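Local coordinates for abietadiene synthase, chloroplastic (Abies grandis, PDB 3S9V), which is a chloroplast member of the terpene synthase family, a mainly helical protein with that family's metal-binding domain, at residues Y527-N532 with Y580-D585; Q603-V608 with V644-A649; Q483-W488 with C523-T528; Q475-T480 with F516-S521. All coordinates share one frame; numbering follows the deposited sequence.

Interaction 1: Y527-N532 with Y580-D585; sequences YTKTSN and YNTFND
K529 makes the first touch, setting the aliphatic part of its side chain beside T582: its CD lies 4.4 Å from the methyl CG2 of T582, a loose apolar contact between one turn of helix 521-541 and one of helix 570-594. Lysine suits this place because its methylenes carry the chain past T582, CD coming nearest, while the ammonium group travels on. The chain is extended beyond CG, and NZ forms a salt bridge with E525 on its own helix, the lysine also making a cation-pi contact with W488. D585 contributes a second, more distant charge, its OD1 standing 4.7 Å from K529 NZ, close enough perhaps to add some electrostatic attraction.

One residue on, T530 meets F583, and the two side chains cross at about a right angle. The hydroxyl OG1 of T530 lies 4.2 Å from CE2 of the F583 ring. It sits beside the backbone N (chi1 -49°), within reach of the preceding turn of its helix, so it can lie against an aromatic ring without going unpaired. Both threonines bond back in this way, T530 OG1 to V526 O and T582 OG1 to G578 O, which gives T582 a methyl to offer the lysine. The F583 ring also meets W606 edge-to-face. Threonines whose hydroxyls bond to carbonyls one turn back in their own helices, with one large ring between the helices, make this a buried, modest contact of the helical bundle characteristic of the terpene synthase metal-binding domain.

Interaction 2: Q603-V608 with V644-A649; sequences QNVWKV and VVLISA
V605 meets both L646 and I647, and W606 adds a second contact to I647, where helices 599-621 and 641-648 run antiparallel, their local axes 177° apart in direction and 10.1 Å apart. The tight part is around I647. Its terminal methyl CD1 comes within 3.3 Å of W606 NE1 and lies 3.9 Å from W606 CD1, meeting the pyrrole part of the indole while the two side chains cross at about a right angle. V605 reaches the same isoleucine with one branch, CG1 standing 4.0 Å from I647 CG1. Its other branch, CG2, is equally far from L646 CB. Because CG1 is anti to the backbone N (chi1 170°), the valine forks across two successive residues of the facing helix, a task for which a short, beta-branched side chain is well shaped.

The remaining turn is looser. N604 and K607 are exposed and make no contact with the facing segment, K607 reaching E611 on its own helix. Backbone polarity is also met from outside the pair, since L646 O accepts from Y601 and V605 O from R666.

Around the contact, W606 also stacks edge-to-face on F579 of helix 570-594 and touches L537 of helix 521-541. V645 packs against helices 669-693 and 741-757, which places helix 641-648 inside the bundle, with neighbours besides helix 599-621.

Interaction 3: Q483-W488 with C523-T528; sequences QDLRRW and CREVYT
Within the helical bundle of the terpene synthase fold, where the long helix 461-491 packs on helix 521-541, L485 is the residue of 483-488 that carries the contact, and it does so with both branches. Its CD1 presses on T528, 3.5 Å from CG2, which is tighter than usual carbon contact. Its CD2 lies 3.9 Å from CG of E525. Since E525 and T528 are three residues apart, they sit on one side of their helix, and the forked leucine end spans them.

E525 offers a methylene here because its CG stands anti to the backbone N (chi1 -179°), while the carboxylate, besides its lysine partner K529, forms a salt bridge with K522. T528 presents its methyl in a similar way: its hydroxyl OG1 bonds R524 O at 2.8 Å, reaching that oxygen from the face opposite to T528 N. V504 and Y508 of helix 504-514 also touch L485, so a third helix packs on the leucine as well.

The chemistry implies a contact made by shape and burial of carbon, with the polar ends of E525 and T528 paired along helix 521-541 itself.

Interaction 4: Q475-T480 with F516-S521; sequences QSIHQT and FEPEFS
H478 NE2 donates a hydrogen bond to F516 O over 2.9 Å, joining helix 461-491 to the loop before helix 521-541. The donor lies in the plane of the carbonyl, on a lone pair, with a C=O...N angle of 117°, but the bond is bent at the hydrogen (141°) and the oxygen sits a little out of the imidazole plane. The ring meets the loop edge on: its CE1 is 3.4 Å from F516 CB, and NE2 is 3.6 Å from F516 CA. Histidine suits the place, being flat enough to slip beside a backbone and able to donate an N-H to its carbonyl. Y508 and A512 of helix 504-514 pack on the same side chain.

The F516 ring itself leads off from the histidine, which touches CB. Its CG lies between the backbone N and the carbonyl carbon (chi1 57°), and E517 OE2 stands 3.7 Å above the ring centre on one face. R431 makes a cation-pi contact with this ring, while E517 forms a salt bridge with R745.

One residue earlier in the helix, I477 supplies the apolar half: its CD1 rests 3.7 Å from P518 CG, the two side chains crossing at about a right angle. Proline, whose ring restricts phi, suits the short 3-10 turn, which F520 N closes by bonding E517 O at 3.0 Å. F520 then takes the N-cap position. The arrangement is that of a short interhelical loop, between helices 504-514 and 521-541, docked on helix 461-491 just where the next helix of the terpene synthase domain begins.

From the N terminus, helix 461-491 supplies the first partners of interactions 4 and 3. Interaction 4 closes on the loop before helix 521-541 and interaction 3 on that helix's first turns, so the two cross along the chain; R524 probably bonds E517 O between them. Interaction 1 opens where interaction 3 ends, sharing Y527 and T528, and closes on helix 570-594. Interaction 2 follows in series, joining helices 599-621 and 641-648, and touches interactions 1 and 3 where S648 and V644 meet Y527. Helix 521-541, whose C-terminal end has an aspartate-rich sequence that probably binds metal as in relatives, carries interactions 1 and 3, is entered from the loop of interaction 4 and is touched by interaction 2.

Interaction 1: Y527-N532 with Y580-D585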
# COMPACT_ATOMS: atom_id res chain seq x y z
N TYR A 527 -27.70 1.58 -3.18
CA TYR A 527 -26.95 1.90 -1.97
C TYR A 527 -27.24 3.36 -1.63
O TYR A 527 -27.52 3.71 -0.48
CB TYR A 527 -25.45 1.70 -2.23
CG TYR A 527 -24.56 1.81 -1.02
CD1 TYR A 527 -24.42 3.01 -0.34
CD2 TYR A 527 -23.85 0.70 -0.56
CE1 TYR A 527 -23.59 3.11 0.78
CE2 TYR A 527 -23.02 0.79 0.54
CZ TYR A 527 -22.89 2.00 1.21
OH TYR A 527 -22.07 2.08 2.31
N THR A 528 -27.16 4.21 -2.64
CA THR A 528 -27.40 5.63 -2.48
C THR A 528 -28.82 5.96 -2.03
O THR A 528 -29.02 6.76 -1.11
CB THR A 528 -27.11 6.36 -3.79
OG1 THR A 528 -25.74 6.14 -4.16
CG2 THR A 528 -27.38 7.86 -3.64
N LYS A 529 -29.82 5.36 -2.68
CA LYS A 529 -31.20 5.61 -2.31
C LYS A 529 -31.50 5.11 -0.91
O LYS A 529 -32.13 5.80 -0.11
CB LYS A 529 -32.15 4.95 -3.32
CG LYS A 529 -32.23 5.72 -4.63
CD LYS A 529 -32.98 4.94 -5.71
CE LYS A 529 -32.98 5.72 -7.02
NZ LYS A 529 -33.57 4.93 -8.14
N THR A 530 -31.02 3.91 -0.60
CA THR A 530 -31.24 3.33 0.72
C THR A 530 -30.56 4.16 1.81
O THR A 530 -31.15 4.38 2.87
CB THR A 530 -30.74 1.89 0.77
OG1 THR A 530 -31.25 1.17 -0.36
CG2 THR A 530 -31.22 1.21 2.04
N SER A 531 -29.34 4.62 1.56
CA SER A 531 -28.63 5.44 2.54
C SER A 531 -29.37 6.75 2.76
O SER A 531 -29.54 7.20 3.89
CB SER A 531 -27.20 5.75 2.07
OG SER A 531 -26.44 4.56 1.93
N ASN A 532 -29.80 7.38 1.67
CA ASN A 532 -30.52 8.64 1.76
C ASN A 532 -31.78 8.44 2.60
O ASN A 532 -32.15 9.30 3.40
CB ASN A 532 -30.89 9.16 0.37
CG ASN A 532 -30.79 10.67 0.29
OD1 ASN A 532 -31.37 11.39 1.10
ND2 ASN A 532 -30.04 11.16 -0.70
N TYR A 580 -42.37 4.21 -0.03
CA TYR A 580 -43.14 3.13 -0.64
C TYR A 580 -42.90 3.02 -2.16
O TYR A 580 -42.71 1.92 -2.68
CB TYR A 580 -44.63 3.38 -0.35
CG TYR A 580 -45.63 2.42 -0.98
CD1 TYR A 580 -46.36 2.78 -2.12
CD2 TYR A 580 -45.93 1.20 -0.38
CE1 TYR A 580 -47.36 1.95 -2.65
CE2 TYR A 580 -46.92 0.36 -0.90
CZ TYR A 580 -47.63 0.74 -2.03
OH TYR A 580 -48.62 -0.09 -2.52
N ASN A 581 -42.91 4.14 -2.86
CA ASN A 581 -42.69 4.10 -4.30
C ASN A 581 -41.27 3.65 -4.63
O ASN A 581 -41.05 2.85 -5.54
CB ASN A 581 -42.96 5.47 -4.93
CG ASN A 581 -44.42 5.89 -4.83
OD1 ASN A 581 -45.31 5.04 -4.76
ND2 ASN A 581 -44.67 7.20 -4.83
N THR A 582 -40.30 4.16 -3.89
CA THR A 582 -38.92 3.80 -4.11
C THR A 582 -38.68 2.31 -3.88
O THR A 582 -38.10 1.64 -4.72
CB THR A 582 -37.97 4.60 -3.21
OG1 THR A 582 -37.97 5.97 -3.62
CG2 THR A 582 -36.57 4.05 -3.29
N PHE A 583 -39.15 1.78 -2.76
CA PHE A 583 -38.90 0.38 -2.51
C PHE A 583 -39.73 -0.65 -3.26
O PHE A 583 -39.34 -1.81 -3.34
CB PHE A 583 -38.90 0.10 -1.01
CG PHE A 583 -37.67 0.63 -0.33
CD1 PHE A 583 -37.66 1.90 0.22
CD2 PHE A 583 -36.49 -0.12 -0.33
CE1 PHE A 583 -36.48 2.43 0.76
CE2 PHE A 583 -35.31 0.40 0.21
CZ PHE A 583 -35.31 1.68 0.75
N ASN A 584 -40.87 -0.24 -3.82
CA ASN A 584 -41.65 -1.18 -4.61
C ASN A 584 -40.82 -1.39 -5.87
O ASN A 584 -40.81 -2.47 -6.46
CB ASN A 584 -43.02 -0.62 -4.99
CG ASN A 584 -44.09 -0.93 -3.96
OD1 ASN A 584 -44.04 -1.96 -3.28
ND2 ASN A 584 -45.07 -0.05 -3.86
N ASP A 585 -40.12 -0.32 -6.26
CA ASP A 585 -39.25 -0.32 -7.43
C ASP A 585 -38.07 -1.26 -7.16
O ASP A 585 -37.84 -2.20 -7.92
CB ASP A 585 -38.75 1.10 -7.69
CG ASP A 585 -37.80 1.18 -8.88
OD1 ASP A 585 -37.34 2.30 -9.20
OD2 ASP A 585 -37.51 0.13 -9.50

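Interaction 2: Q603-V608 with V644-A649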
# COMPACT_ATOMS: atom_id res chain seq x y z
N GLN A 603 -38.84 -5.74 3.85
CA GLN A 603 -39.69 -5.29 4.95
C GLN A 603 -39.08 -5.64 6.30
O GLN A 603 -39.13 -4.85 7.23
CB GLN A 603 -41.09 -5.92 4.87
CG GLN A 603 -41.88 -5.57 3.62
CD GLN A 603 -43.25 -6.23 3.60
OE1 GLN A 603 -43.84 -6.43 2.54
NE2 GLN A 603 -43.76 -6.57 4.78
N ASN A 604 -38.50 -6.84 6.39
CA ASN A 604 -37.88 -7.28 7.63
C ASN A 604 -36.63 -6.45 7.91
O ASN A 604 -36.37 -6.07 9.05
CB ASN A 604 -37.54 -8.77 7.53
CG ASN A 604 -37.13 -9.36 8.86
OD1 ASN A 604 -36.00 -9.82 9.03
ND2 ASN A 604 -38.04 -9.34 9.82
N VAL A 605 -35.85 -6.16 6.86
CA VAL A 605 -34.66 -5.35 7.05
C VAL A 605 -35.08 -4.04 7.69
O VAL A 605 -34.50 -3.62 8.70
CB VAL A 605 -33.95 -5.03 5.71
CG1 VAL A 605 -32.84 -3.98 5.93
CG2 VAL A 605 -33.37 -6.31 5.12
N TRP A 606 -36.10 -3.40 7.11
CA TRP A 606 -36.61 -2.13 7.63
C TRP A 606 -37.32 -2.26 8.98
O TRP A 606 -37.27 -1.34 9.80
CB TRP A 606 -37.54 -1.46 6.59
CG TRP A 606 -36.78 -0.72 5.52
CD1 TRP A 606 -36.64 -1.09 4.22
CD2 TRP A 606 -36.00 0.47 5.69
NE1 TRP A 606 -35.81 -0.21 3.57
CE2 TRP A 606 -35.40 0.76 4.45
CE3 TRP A 606 -35.75 1.32 6.78
CZ2 TRP A 606 -34.55 1.86 4.26
CZ3 TRP A 606 -34.90 2.42 6.60
CH2 TRP A 606 -34.31 2.68 5.34
N LYS A 607 -37.98 -3.39 9.20
CA LYS A 607 -38.68 -3.63 10.46
C LYS A 607 -37.72 -3.41 11.62
O LYS A 607 -38.02 -2.65 12.54
CB LYS A 607 -39.23 -5.06 10.50
CG LYS A 607 -39.76 -5.49 11.87
CD LYS A 607 -40.16 -6.96 11.86
CE LYS A 607 -40.51 -7.47 13.25
NZ LYS A 607 -41.63 -6.71 13.87
N VAL A 608 -36.57 -4.06 11.57
CA VAL A 608 -35.58 -3.95 12.64
C VAL A 608 -34.98 -2.55 12.73
O VAL A 608 -34.70 -2.06 13.82
CB VAL A 608 -34.45 -5.00 12.44
CG1 VAL A 608 -33.37 -4.83 13.52
CG2 VAL A 608 -35.04 -6.41 12.51
N VAL A 644 -28.37 -0.51 4.85
CA VAL A 644 -27.81 -0.15 3.56
C VAL A 644 -27.17 -1.38 2.91
O VAL A 644 -27.39 -1.66 1.73
CB VAL A 644 -26.75 0.95 3.74
CG1 VAL A 644 -26.20 1.36 2.37
CG2 VAL A 644 -27.36 2.13 4.48
N VAL A 645 -26.39 -2.12 3.69
CA VAL A 645 -25.74 -3.32 3.19
C VAL A 645 -26.70 -4.42 2.78
O VAL A 645 -26.62 -4.96 1.68
CB VAL A 645 -24.77 -3.89 4.25
CG1 VAL A 645 -24.28 -5.27 3.82
CG2 VAL A 645 -23.58 -2.95 4.42
N LEU A 646 -27.63 -4.77 3.67
CA LEU A 646 -28.57 -5.84 3.39
C LEU A 646 -29.45 -5.61 2.16
O LEU A 646 -29.81 -6.57 1.47
CB LEU A 646 -29.41 -6.10 4.63
CG LEU A 646 -28.57 -6.62 5.81
CD1 LEU A 646 -29.43 -6.80 7.05
CD2 LEU A 646 -27.92 -7.95 5.43
N ILE A 647 -29.78 -4.37 1.87
CA ILE A 647 -30.59 -4.11 0.69
C ILE A 647 -29.70 -4.05 -0.56
O ILE A 647 -30.07 -4.58 -1.61
CB ILE A 647 -31.43 -2.83 0.87
CG1 ILE A 647 -32.35 -3.03 2.09
CG2 ILE A 647 -32.24 -2.55 -0.39
CD1 ILE A 647 -33.35 -1.93 2.31
N SER A 648 -28.52 -3.44 -0.44
CA SER A 648 -27.60 -3.36 -1.57
C SER A 648 -27.10 -4.75 -2.01
O SER A 648 -26.85 -4.98 -3.20
CB SER A 648 -26.38 -2.50 -1.20
OG SER A 648 -26.75 -1.16 -0.93
N ALA A 649 -26.95 -5.66 -1.05
CA ALA A 649 -26.47 -7.02 -1.31
C ALA A 649 -27.34 -7.83 -2.27
O ALA A 649 -26.96 -8.93 -2.68
CB ALA A 649 -26.32 -7.78 0.02

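Interaction 3: Q483-W488 with C523-T528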
# COMPACT_ATOMS: atom_id res chain seq x y z
N GLN A 483 -26.05 12.11 -11.96
CA GLN A 483 -27.10 12.91 -12.57
C GLN A 483 -28.44 12.20 -12.41
O GLN A 483 -29.42 12.79 -11.96
CB GLN A 483 -26.82 13.15 -14.05
CG GLN A 483 -25.67 14.09 -14.33
CD GLN A 483 -25.84 15.43 -13.63
OE1 GLN A 483 -25.78 15.53 -12.41
NE2 GLN A 483 -26.07 16.48 -14.42
N ASP A 484 -28.46 10.92 -12.78
CA ASP A 484 -29.69 10.15 -12.69
C ASP A 484 -30.19 9.92 -11.27
O ASP A 484 -31.30 9.44 -11.07
CB ASP A 484 -29.52 8.82 -13.43
CG ASP A 484 -29.36 9.01 -14.93
OD1 ASP A 484 -30.24 9.65 -15.55
OD2 ASP A 484 -28.35 8.53 -15.49
N LEU A 485 -29.37 10.24 -10.27
CA LEU A 485 -29.80 10.10 -8.88
C LEU A 485 -30.38 11.43 -8.44
O LEU A 485 -31.29 11.49 -7.62
CB LEU A 485 -28.63 9.71 -7.96
CG LEU A 485 -28.31 8.22 -7.90
CD1 LEU A 485 -27.07 8.02 -7.09
CD2 LEU A 485 -29.48 7.45 -7.30
N ARG A 486 -29.83 12.50 -9.01
CA ARG A 486 -30.29 13.83 -8.69
C ARG A 486 -31.67 14.07 -9.30
O ARG A 486 -32.44 14.88 -8.79
CB ARG A 486 -29.30 14.87 -9.21
CG ARG A 486 -28.07 15.04 -8.35
CD ARG A 486 -27.06 15.93 -9.06
NE ARG A 486 -25.90 16.22 -8.22
CZ ARG A 486 -24.79 16.79 -8.67
NH1 ARG A 486 -24.68 17.13 -9.95
NH2 ARG A 486 -23.78 17.03 -7.84
N ARG A 487 -31.97 13.38 -10.39
CA ARG A 487 -33.27 13.53 -11.04
C ARG A 487 -34.30 12.70 -10.27
O ARG A 487 -35.48 13.04 -10.26
CB ARG A 487 -33.22 13.08 -12.50
CG ARG A 487 -32.33 13.95 -13.36
CD ARG A 487 -32.46 13.61 -14.84
NE ARG A 487 -31.50 14.37 -15.63
CZ ARG A 487 -30.19 14.12 -15.64
NH1 ARG A 487 -29.70 13.13 -14.91
NH2 ARG A 487 -29.38 14.87 -16.36
N TRP A 488 -33.84 11.62 -9.65
CA TRP A 488 -34.71 10.76 -8.86
C TRP A 488 -35.15 11.55 -7.64
O TRP A 488 -36.31 11.51 -7.24
CB TRP A 488 -33.96 9.50 -8.42
CG TRP A 488 -34.54 8.83 -7.20
CD1 TRP A 488 -35.68 8.07 -7.14
CD2 TRP A 488 -34.05 8.94 -5.86
NE1 TRP A 488 -35.93 7.70 -5.84
CE2 TRP A 488 -34.95 8.22 -5.03
CE3 TRP A 488 -32.95 9.57 -5.27
CZ2 TRP A 488 -34.77 8.12 -3.64
CZ3 TRP A 488 -32.77 9.47 -3.89
CH2 TRP A 488 -33.68 8.75 -3.09
N CYS A 523 -25.96 -1.52 -7.91
CA CYS A 523 -25.70 -1.63 -6.48
C CYS A 523 -25.42 -0.23 -5.93
O CYS A 523 -25.85 0.10 -4.83
CB CYS A 523 -24.49 -2.54 -6.21
SG CYS A 523 -24.14 -2.86 -4.45
N ARG A 524 -24.72 0.59 -6.71
CA ARG A 524 -24.41 1.96 -6.28
C ARG A 524 -25.70 2.79 -6.14
O ARG A 524 -25.85 3.57 -5.19
CB ARG A 524 -23.50 2.65 -7.30
CG ARG A 524 -22.05 2.22 -7.25
CD ARG A 524 -21.19 3.23 -7.99
NE ARG A 524 -21.30 3.10 -9.44
CZ ARG A 524 -20.75 2.11 -10.15
NH1 ARG A 524 -20.05 1.16 -9.54
NH2 ARG A 524 -20.90 2.07 -11.47
N GLU A 525 -26.61 2.61 -7.09
CA GLU A 525 -27.87 3.34 -7.10
C GLU A 525 -28.69 2.99 -5.87
O GLU A 525 -29.10 3.87 -5.11
CB GLU A 525 -28.67 2.99 -8.37
CG GLU A 525 -30.00 3.73 -8.50
CD GLU A 525 -30.97 3.00 -9.43
OE1 GLU A 525 -30.56 2.65 -10.56
OE2 GLU A 525 -32.13 2.78 -9.03
N VAL A 526 -28.91 1.70 -5.67
CA VAL A 526 -29.69 1.23 -4.53
C VAL A 526 -29.03 1.56 -3.20
O VAL A 526 -29.70 1.79 -2.21
CB VAL A 526 -29.94 -0.29 -4.62
CG1 VAL A 526 -30.77 -0.75 -3.44
CG2 VAL A 526 -30.66 -0.62 -5.93
N TYR A 527 -27.70 1.58 -3.18
CA TYR A 527 -26.95 1.90 -1.97
C TYR A 527 -27.24 3.36 -1.63
O TYR A 527 -27.52 3.71 -0.48
CB TYR A 527 -25.45 1.70 -2.23
CG TYR A 527 -24.56 1.81 -1.02
CD1 TYR A 527 -24.42 3.01 -0.34
CD2 TYR A 527 -23.85 0.70 -0.56
CE1 TYR A 527 -23.59 3.11 0.78
CE2 TYR A 527 -23.02 0.79 0.54
CZ TYR A 527 -22.89 2.00 1.21
OH TYR A 527 -22.07 2.08 2.31
N THR A 528 -27.16 4.21 -2.64
CA THR A 528 -27.40 5.63 -2.48
C THR A 528 -28.82 5.96 -2.03
O THR A 528 -29.02 6.76 -1.11
CB THR A 528 -27.11 6.36 -3.79
OG1 THR A 528 -25.74 6.14 -4.16
CG2 THR A 528 -27.38 7.86 -3.64

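Interaction 4: Q475-T480 with F516-S521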
# COMPACT_ATOMS: atom_id res chain seq x y z
N GLN A 475 -14.68 7.52 -13.53
CA GLN A 475 -15.22 8.76 -13.00
C GLN A 475 -16.27 9.35 -13.94
O GLN A 475 -17.23 9.97 -13.51
CB GLN A 475 -14.08 9.76 -12.79
CG GLN A 475 -14.51 11.08 -12.20
CD GLN A 475 -13.40 12.11 -12.20
OE1 GLN A 475 -12.93 12.54 -13.26
NE2 GLN A 475 -12.96 12.50 -11.01
N SER A 476 -16.09 9.14 -15.24
CA SER A 476 -17.03 9.64 -16.23
C SER A 476 -18.37 8.94 -16.06
O SER A 476 -19.42 9.58 -16.03
CB SER A 476 -16.49 9.40 -17.64
OG SER A 476 -17.40 9.87 -18.62
N ILE A 477 -18.32 7.62 -15.95
CA ILE A 477 -19.51 6.81 -15.75
C ILE A 477 -20.22 7.22 -14.45
O ILE A 477 -21.45 7.24 -14.39
CB ILE A 477 -19.15 5.32 -15.68
CG1 ILE A 477 -18.65 4.85 -17.06
CG2 ILE A 477 -20.34 4.51 -15.20
CD1 ILE A 477 -18.14 3.41 -17.08
N HIS A 478 -19.44 7.55 -13.43
CA HIS A 478 -19.96 7.97 -12.13
C HIS A 478 -20.69 9.31 -12.19
O HIS A 478 -21.67 9.51 -11.47
CB HIS A 478 -18.83 8.04 -11.09
CG HIS A 478 -18.36 6.70 -10.60
ND1 HIS A 478 -17.29 6.55 -9.74
CD2 HIS A 478 -18.82 5.45 -10.85
CE1 HIS A 478 -17.12 5.26 -9.48
NE2 HIS A 478 -18.03 4.57 -10.14
N GLN A 479 -20.21 10.22 -13.03
CA GLN A 479 -20.84 11.53 -13.18
C GLN A 479 -22.22 11.39 -13.80
O GLN A 479 -23.13 12.17 -13.52
CB GLN A 479 -19.97 12.44 -14.03
CG GLN A 479 -18.61 12.68 -13.42
CD GLN A 479 -17.70 13.46 -14.32
OE1 GLN A 479 -17.59 13.18 -15.51
NE2 GLN A 479 -17.03 14.46 -13.75
N THR A 480 -22.37 10.39 -14.66
CA THR A 480 -23.65 10.13 -15.31
C THR A 480 -24.61 9.61 -14.24
O THR A 480 -25.68 10.19 -14.02
CB THR A 480 -23.50 9.05 -16.40
OG1 THR A 480 -22.66 9.55 -17.45
CG2 THR A 480 -24.86 8.68 -16.98
N PHE A 516 -16.64 1.00 -7.19
CA PHE A 516 -16.59 1.83 -8.38
C PHE A 516 -16.77 1.16 -9.75
O PHE A 516 -17.14 1.84 -10.70
CB PHE A 516 -15.27 2.57 -8.37
CG PHE A 516 -14.08 1.65 -8.30
CD1 PHE A 516 -13.48 1.19 -9.46
CD2 PHE A 516 -13.58 1.22 -7.07
CE1 PHE A 516 -12.40 0.31 -9.40
CE2 PHE A 516 -12.51 0.34 -7.00
CZ PHE A 516 -11.92 -0.12 -8.17
N GLU A 517 -16.48 -0.13 -9.86
CA GLU A 517 -16.58 -0.81 -11.15
C GLU A 517 -17.89 -0.54 -11.89
O GLU A 517 -18.96 -0.47 -11.28
CB GLU A 517 -16.40 -2.33 -10.99
CG GLU A 517 -15.04 -2.79 -10.45
CD GLU A 517 -14.98 -2.83 -8.92
OE1 GLU A 517 -14.38 -3.79 -8.37
OE2 GLU A 517 -15.51 -1.91 -8.27
N PRO A 518 -17.82 -0.39 -13.23
CA PRO A 518 -19.01 -0.14 -14.06
C PRO A 518 -20.10 -1.20 -13.86
O PRO A 518 -21.29 -0.91 -13.99
CB PRO A 518 -18.45 -0.14 -15.48
CG PRO A 518 -17.06 0.38 -15.30
CD PRO A 518 -16.60 -0.38 -14.07
N GLU A 519 -19.68 -2.42 -13.55
CA GLU A 519 -20.61 -3.54 -13.35
C GLU A 519 -21.53 -3.39 -12.14
O GLU A 519 -22.59 -4.01 -12.09
CB GLU A 519 -19.84 -4.85 -13.19
CG GLU A 519 -18.75 -5.08 -14.23
CD GLU A 519 -17.35 -4.83 -13.68
OE1 GLU A 519 -16.87 -5.66 -12.87
OE2 GLU A 519 -16.74 -3.80 -14.05
N PHE A 520 -21.12 -2.57 -11.18
CA PHE A 520 -21.90 -2.38 -9.96
C PHE A 520 -22.68 -1.06 -9.94
O PHE A 520 -22.88 -0.46 -8.88
CB PHE A 520 -20.97 -2.45 -8.74
CG PHE A 520 -20.18 -3.74 -8.64
CD1 PHE A 520 -20.83 -4.97 -8.51
CD2 PHE A 520 -18.78 -3.72 -8.67
CE1 PHE A 520 -20.10 -6.17 -8.40
CE2 PHE A 520 -18.04 -4.92 -8.57
CZ PHE A 520 -18.70 -6.13 -8.43
N SER A 521 -23.13 -0.61 -11.10
CA SER A 521 -23.88 0.64 -11.18
C SER A 521 -25.21 0.55 -10.41
O SER A 521 -25.60 1.49 -9.71
CB SER A 521 -24.14 0.99 -12.65
OG SER A 521 -24.68 -0.11 -13.35